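Local coordinates for protein cobalt-precorrin-5B C(1)-methyltransferase (Archaeoglobus fulgidus, PDB 1SR8) that probably methylates C-1 of cobalt-precorrin-5B with S-adenosyl-L-methionine, giving cobalt-precorrin-6A in the anaerobic route to adenosylcobalamin, at residues 13-18 / 198-203; 170-175 / 180-185. All blocks are in the same frame, centred on the assembly; numbering follows the deposited sequence.

Interaction 1. Residues 13-18 / 198-203; sequences EKWIKD and VETKLK
W15 reaches the helix 195-204 with the far end of its six-membered ring, which comes up against T200 and K203, one helical turn apart. CZ3 of W15 lies 3.7 Å from the methyl CG2 of T200, which approaches obliquely. At the ring edge, close to its plane, W15 CH2 meets K203 CB at 3.9 Å and the carbonyl O of T200 at the same distance. Beyond CG the lysine chain runs extended, at about a right angle to the indole. The contact joins the N-terminal loop ahead of helix 21-26 to the helix that directly precedes strand 210-214 of the four-stranded parallel sheet, and L32 of strand 30-33 and E34 also touch the indole. With CG of W15 anti to its carbonyl carbon (chi1 -71°), the ring is directed at the helix. Replacing the indole with a serine would probably open a gap beside T200 CG2 and K203 CB and cost residues 13-18 their contact with this helix segment. No hydrogen bond links the two segments, and the polar ends of T200 and K203 find partners outside the contact. OG1 of T200 bonds back to the carbonyl O of K196, one turn earlier, and the ammonium of K203 forms a salt bridge with E34.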
loop_
_atom_site.group_PDB
_atom_site.type_symbol
_atom_site.label_atom_id
_atom_site.label_comp_id
_atom_site.label_asym_id
_atom_site.label_seq_id
_atom_site.Cartn_x
_atom_site.Cartn_y
_atom_site.Cartn_z
ATOM N N GLU A 13 13.313 -17.528 12.429
ATOM C CA GLU A 13 12.646 -18.157 13.563
ATOM C C GLU A 13 13.111 -17.636 14.919
ATOM O O GLU A 13 12.379 -17.703 15.899
ATOM C CB GLU A 13 12.825 -19.671 13.528
ATOM C CG GLU A 13 12.027 -20.362 14.617
ATOM C CD GLU A 13 12.359 -21.828 14.754
ATOM O OE1 GLU A 13 13.534 -22.145 15.059
ATOM O OE2 GLU A 13 11.439 -22.656 14.561
ATOM N N LYS A 14 14.327 -17.115 14.975
ATOM C CA LYS A 14 14.866 -16.595 16.221
ATOM C C LYS A 14 14.328 -15.205 16.581
ATOM O O LYS A 14 14.612 -14.682 17.664
ATOM C CB LYS A 14 16.392 -16.566 16.142
ATOM C CG LYS A 14 16.934 -15.886 14.903
ATOM C CD LYS A 14 18.451 -15.933 14.884
ATOM C CE LYS A 14 19.010 -15.097 13.745
ATOM N NZ LYS A 14 20.500 -15.080 13.750
ATOM N N TRP A 15 13.551 -14.613 15.673
ATOM C CA TRP A 15 12.956 -13.285 15.876
ATOM C C TRP A 15 11.578 -13.440 16.496
ATOM O O TRP A 15 11.045 -12.515 17.118
ATOM C CB TRP A 15 12.806 -12.559 14.538
ATOM C CG TRP A 15 14.094 -12.109 13.916
ATOM C CD1 TRP A 15 15.361 -12.485 14.265
ATOM C CD2 TRP A 15 14.233 -11.201 12.819
ATOM N NE1 TRP A 15 16.277 -11.867 13.455
ATOM C CE2 TRP A 15 15.613 -11.072 12.559
ATOM C CE3 TRP A 15 13.321 -10.483 12.031
ATOM C CZ2 TRP A 15 16.108 -10.248 11.538
ATOM C CZ3 TRP A 15 13.814 -9.667 11.018
ATOM C CH2 TRP A 15 15.195 -9.557 10.782
ATOM N N ILE A 16 11.008 -14.621 16.292
ATOM C CA ILE A 16 9.691 -14.955 16.797
ATOM C C ILE A 16 9.790 -15.417 18.237
ATOM O O ILE A 16 10.182 -16.550 18.526
ATOM C CB ILE A 16 9.049 -16.066 15.965
ATOM C CG1 ILE A 16 9.228 -15.753 14.476
ATOM C CG2 ILE A 16 7.575 -16.189 16.324
ATOM C CD1 ILE A 16 8.644 -16.788 13.540
ATOM N N LYS A 17 9.447 -14.509 19.136
ATOM C CA LYS A 17 9.459 -14.755 20.569
ATOM C C LYS A 17 8.187 -14.050 20.995
ATOM O O LYS A 17 8.206 -12.883 21.394
ATOM C CB LYS A 17 10.690 -14.101 21.201
ATOM C CG LYS A 17 10.890 -12.637 20.810
ATOM C CD LYS A 17 12.238 -12.095 21.271
ATOM C CE LYS A 17 13.413 -12.774 20.558
ATOM N NZ LYS A 17 13.571 -14.218 20.896
ATOM N N ASP A 18 7.070 -14.762 20.893
ATOM C CA ASP A 18 5.784 -14.160 21.207
ATOM C C ASP A 18 4.783 -15.164 20.658
ATOM O O ASP A 18 4.974 -15.678 19.547
ATOM C CB ASP A 18 5.674 -12.859 20.405
ATOM C CG ASP A 18 4.885 -11.780 21.112
ATOM O OD1 ASP A 18 5.369 -11.285 22.162
ATOM O OD2 ASP A 18 3.794 -11.414 20.600
ATOM N N VAL A 198 14.508 -0.729 6.214
ATOM C CA VAL A 198 15.525 -1.048 5.216
ATOM C C VAL A 198 16.553 -2.043 5.760
ATOM O O VAL A 198 16.964 -2.952 5.040
ATOM C CB VAL A 198 16.263 0.221 4.709
ATOM C CG1 VAL A 198 17.375 -0.169 3.753
ATOM C CG2 VAL A 198 15.293 1.142 3.991
ATOM N N GLU A 199 16.951 -1.881 7.023
ATOM C CA GLU A 199 17.933 -2.772 7.650
ATOM C C GLU A 199 17.331 -4.127 7.957
ATOM O O GLU A 199 17.986 -5.164 7.797
ATOM C CB GLU A 199 18.451 -2.178 8.955
ATOM C CG GLU A 199 18.934 -0.755 8.841
ATOM C CD GLU A 199 19.520 -0.250 10.146
ATOM O OE1 GLU A 199 18.955 -0.586 11.219
ATOM O OE2 GLU A 199 20.534 0.486 10.092
ATOM N N THR A 200 16.083 -4.104 8.421
ATOM C CA THR A 200 15.359 -5.325 8.754
ATOM C C THR A 200 15.143 -6.182 7.502
ATOM O O THR A 200 15.390 -7.391 7.513
ATOM C CB THR A 200 13.970 -5.001 9.361
ATOM O OG1 THR A 200 14.132 -4.172 10.514
ATOM C CG2 THR A 200 13.238 -6.275 9.756
ATOM N N LYS A 201 14.683 -5.558 6.420
ATOM C CA LYS A 201 14.424 -6.308 5.201
ATOM C C LYS A 201 15.701 -6.875 4.586
ATOM O O LYS A 201 15.662 -7.912 3.933
ATOM C CB LYS A 201 13.671 -5.446 4.185
ATOM C CG LYS A 201 13.016 -6.277 3.086
ATOM C CD LYS A 201 12.127 -5.460 2.164
ATOM C CE LYS A 201 10.866 -4.961 2.855
ATOM N NZ LYS A 201 9.976 -4.249 1.888
ATOM N N LEU A 202 16.830 -6.202 4.794
ATOM C CA LEU A 202 18.100 -6.694 4.264
ATOM C C LEU A 202 18.459 -7.976 5.010
ATOM O O LEU A 202 18.886 -8.954 4.405
ATOM C CB LEU A 202 19.213 -5.656 4.447
ATOM C CG LEU A 202 20.649 -6.138 4.190
ATOM C CD1 LEU A 202 20.770 -6.735 2.792
ATOM C CD2 LEU A 202 21.603 -4.974 4.353
ATOM N N LYS A 203 18.270 -7.962 6.328
ATOM C CA LYS A 203 18.552 -9.125 7.157
ATOM C C LYS A 203 17.628 -10.273 6.789
ATOM O O LYS A 203 18.041 -11.432 6.789
ATOM C CB LYS A 203 18.371 -8.782 8.634
ATOM C CG LYS A 203 19.345 -7.740 9.146
ATOM C CD LYS A 203 19.136 -7.507 10.631
ATOM C CE LYS A 203 20.108 -6.472 11.181
ATOM N NZ LYS A 203 19.868 -6.237 12.635
#

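Interaction 2. Residues 170-175 / 180-185; sequences TGNEKV and GISILG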
loop_
_atom_site.group_PDB
_atom_site.type_symbol
_atom_site.label_atom_id
_atom_site.label_comp_id
_atom_site.label_asym_id
_atom_site.label_seq_id
_atom_site.Cartn_x
_atom_site.Cartn_y
_atom_site.Cartn_z
ATOM N N THR A 170 1.729 17.690 -2.605
ATOM C CA THR A 170 1.987 16.315 -2.995
ATOM C C THR A 170 2.620 16.286 -4.385
ATOM O O THR A 170 3.039 15.233 -4.873
ATOM C CB THR A 170 0.681 15.496 -2.996
ATOM O OG1 THR A 170 0.992 14.100 -2.995
ATOM C CG2 THR A 170 -0.147 15.815 -4.227
ATOM N N GLY A 171 2.681 17.459 -5.010
ATOM C CA GLY A 171 3.271 17.581 -6.332
ATOM C C GLY A 171 2.584 16.851 -7.475
ATOM O O GLY A 171 2.927 17.081 -8.639
ATOM N N ASN A 172 1.617 15.985 -7.169
ATOM C CA ASN A 172 0.920 15.234 -8.213
ATOM C C ASN A 172 0.259 16.129 -9.272
ATOM O O ASN A 172 -0.227 15.639 -10.301
ATOM C CB ASN A 172 -0.117 14.270 -7.594
ATOM C CG ASN A 172 -1.317 14.982 -6.979
ATOM O OD1 ASN A 172 -2.214 14.334 -6.431
ATOM N ND2 ASN A 172 -1.342 16.306 -7.069
ATOM N N GLU A 173 0.263 17.438 -9.028
ATOM C CA GLU A 173 -0.331 18.388 -9.964
ATOM C C GLU A 173 0.519 18.520 -11.226
ATOM O O GLU A 173 0.049 19.012 -12.253
ATOM C CB GLU A 173 -0.509 19.761 -9.302
ATOM C CG GLU A 173 -1.513 20.663 -10.024
ATOM C CD GLU A 173 -2.190 21.665 -9.089
ATOM O OE1 GLU A 173 -1.518 22.631 -8.648
ATOM O OE2 GLU A 173 -3.396 21.480 -8.788
ATOM N N LYS A 174 1.772 18.082 -11.144
ATOM C CA LYS A 174 2.663 18.138 -12.294
ATOM C C LYS A 174 2.580 16.814 -13.034
ATOM O O LYS A 174 3.408 16.522 -13.897
ATOM C CB LYS A 174 4.113 18.404 -11.869
ATOM C CG LYS A 174 4.365 19.796 -11.298
ATOM C CD LYS A 174 4.342 19.800 -9.771
ATOM C CE LYS A 174 5.496 18.972 -9.197
ATOM N NZ LYS A 174 5.624 19.109 -7.716
ATOM N N VAL A 175 1.578 16.012 -12.680
ATOM C CA VAL A 175 1.357 14.721 -13.323
ATOM C C VAL A 175 -0.005 14.744 -14.010
ATOM O O VAL A 175 -0.469 13.736 -14.550
ATOM C CB VAL A 175 1.412 13.565 -12.304
ATOM C CG1 VAL A 175 1.200 12.226 -13.012
ATOM C CG2 VAL A 175 2.763 13.573 -11.596
ATOM N N GLY A 180 -7.163 17.733 -6.087
ATOM C CA GLY A 180 -7.232 16.779 -4.996
ATOM C C GLY A 180 -6.191 15.677 -5.068
ATOM O O GLY A 180 -5.380 15.631 -5.992
ATOM N N ILE A 181 -6.215 14.785 -4.086
ATOM C CA ILE A 181 -5.263 13.683 -4.038
ATOM C C ILE A 181 -5.719 12.486 -4.867
ATOM O O ILE A 181 -6.847 12.443 -5.366
ATOM C CB ILE A 181 -5.055 13.187 -2.593
ATOM C CG1 ILE A 181 -6.383 12.683 -2.018
ATOM C CG2 ILE A 181 -4.535 14.311 -1.731
ATOM C CD1 ILE A 181 -6.241 11.937 -0.704
ATOM N N SER A 182 -4.821 11.515 -5.001
ATOM C CA SER A 182 -5.104 10.278 -5.721
ATOM C C SER A 182 -5.528 9.222 -4.693
ATOM O O SER A 182 -5.177 9.298 -3.518
ATOM C CB SER A 182 -3.848 9.778 -6.438
ATOM O OG SER A 182 -3.251 10.784 -7.236
ATOM N N ILE A 183 -6.309 8.251 -5.133
ATOM C CA ILE A 183 -6.721 7.164 -4.267
ATOM C C ILE A 183 -6.043 5.960 -4.906
ATOM O O ILE A 183 -6.337 5.596 -6.043
ATOM C CB ILE A 183 -8.243 7.001 -4.257
ATOM C CG1 ILE A 183 -8.872 8.259 -3.654
ATOM C CG2 ILE A 183 -8.633 5.763 -3.468
ATOM C CD1 ILE A 183 -10.372 8.214 -3.542
ATOM N N LEU A 184 -5.115 5.353 -4.178
ATOM C CA LEU A 184 -4.365 4.234 -4.713
ATOM C C LEU A 184 -3.951 3.200 -3.674
ATOM O O LEU A 184 -4.311 3.294 -2.503
ATOM C CB LEU A 184 -3.132 4.787 -5.427
ATOM C CG LEU A 184 -2.304 5.777 -4.611
ATOM C CD1 LEU A 184 -1.352 5.007 -3.704
ATOM C CD2 LEU A 184 -1.518 6.692 -5.540
ATOM N N GLY A 185 -3.194 2.206 -4.128
ATOM C CA GLY A 185 -2.719 1.161 -3.238
ATOM C C GLY A 185 -2.743 -0.188 -3.922
ATOM O O GLY A 185 -3.807 -0.787 -4.073
HETATM O O HOH W 1 -2.081 12.259 -4.229
HETATM O O HOH W 2 -3.847 18.207 -7.374
#
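A loop between helix 163-168 and the short, weakly bonded strand about 180-181 folds back on that strand, an edge strand of a small mixed sheet, and the contact between them is largely water-mediated. N172 carries it from the loop side, and its carboxamide is directed at the backbone of G180, I181 and S182. Its CG sits between the backbone N and the carbonyl carbon (chi1 70°), which sends the amide across to the strand. No direct hydrogen bond spans the gap. OD1 of N172 comes within 3.4 Å of the carbonyl O of G180, but both are acceptors, and S182 OG is 3.8 Å from the same OD1. Two waters supply the missing protons and acceptors. One donates to OD1 of N172 at 3.0 Å and accepts from the backbone N of S182 at 2.9 Å. The loop that presents N172 is shaped by its own backbone: K174 N bonds to G171 O at 2.9 Å and V175 N to N172 O at 3.0 Å, around a 3-10 segment at 172-173. On the strand, I181 pairs through its backbone with G121 and G123, while its side chain leads away from the loop to F106 of strand 105-111. I177, from the connection between the segments, touches both N172 and S182. The second water accepts from ND2 of N172 at 3.2 Å and donates a weak bond of 3.3 Å to G180 O.

How the interactions relate
The two interactions lie on opposite sides of the chain's centre, with centres about 33 Å apart and nearest atoms about 15 Å apart, and they share no helix or strand. Interaction 1 closes a long loop of the chain, inside which interaction 2 is nested as a local turn-back across only four residues. Their chemistry differs accordingly. At 13-18 / 198-203 a mostly buried contact between distant parts of the sequence rests on the end of an indole ring against aliphatic carbons, with charges handled by neighbours. At 170-175 / 180-185, only partly buried, a single amide reaches backbone polar atoms through water, and the side chain of I181 packs on F106, away from the loop.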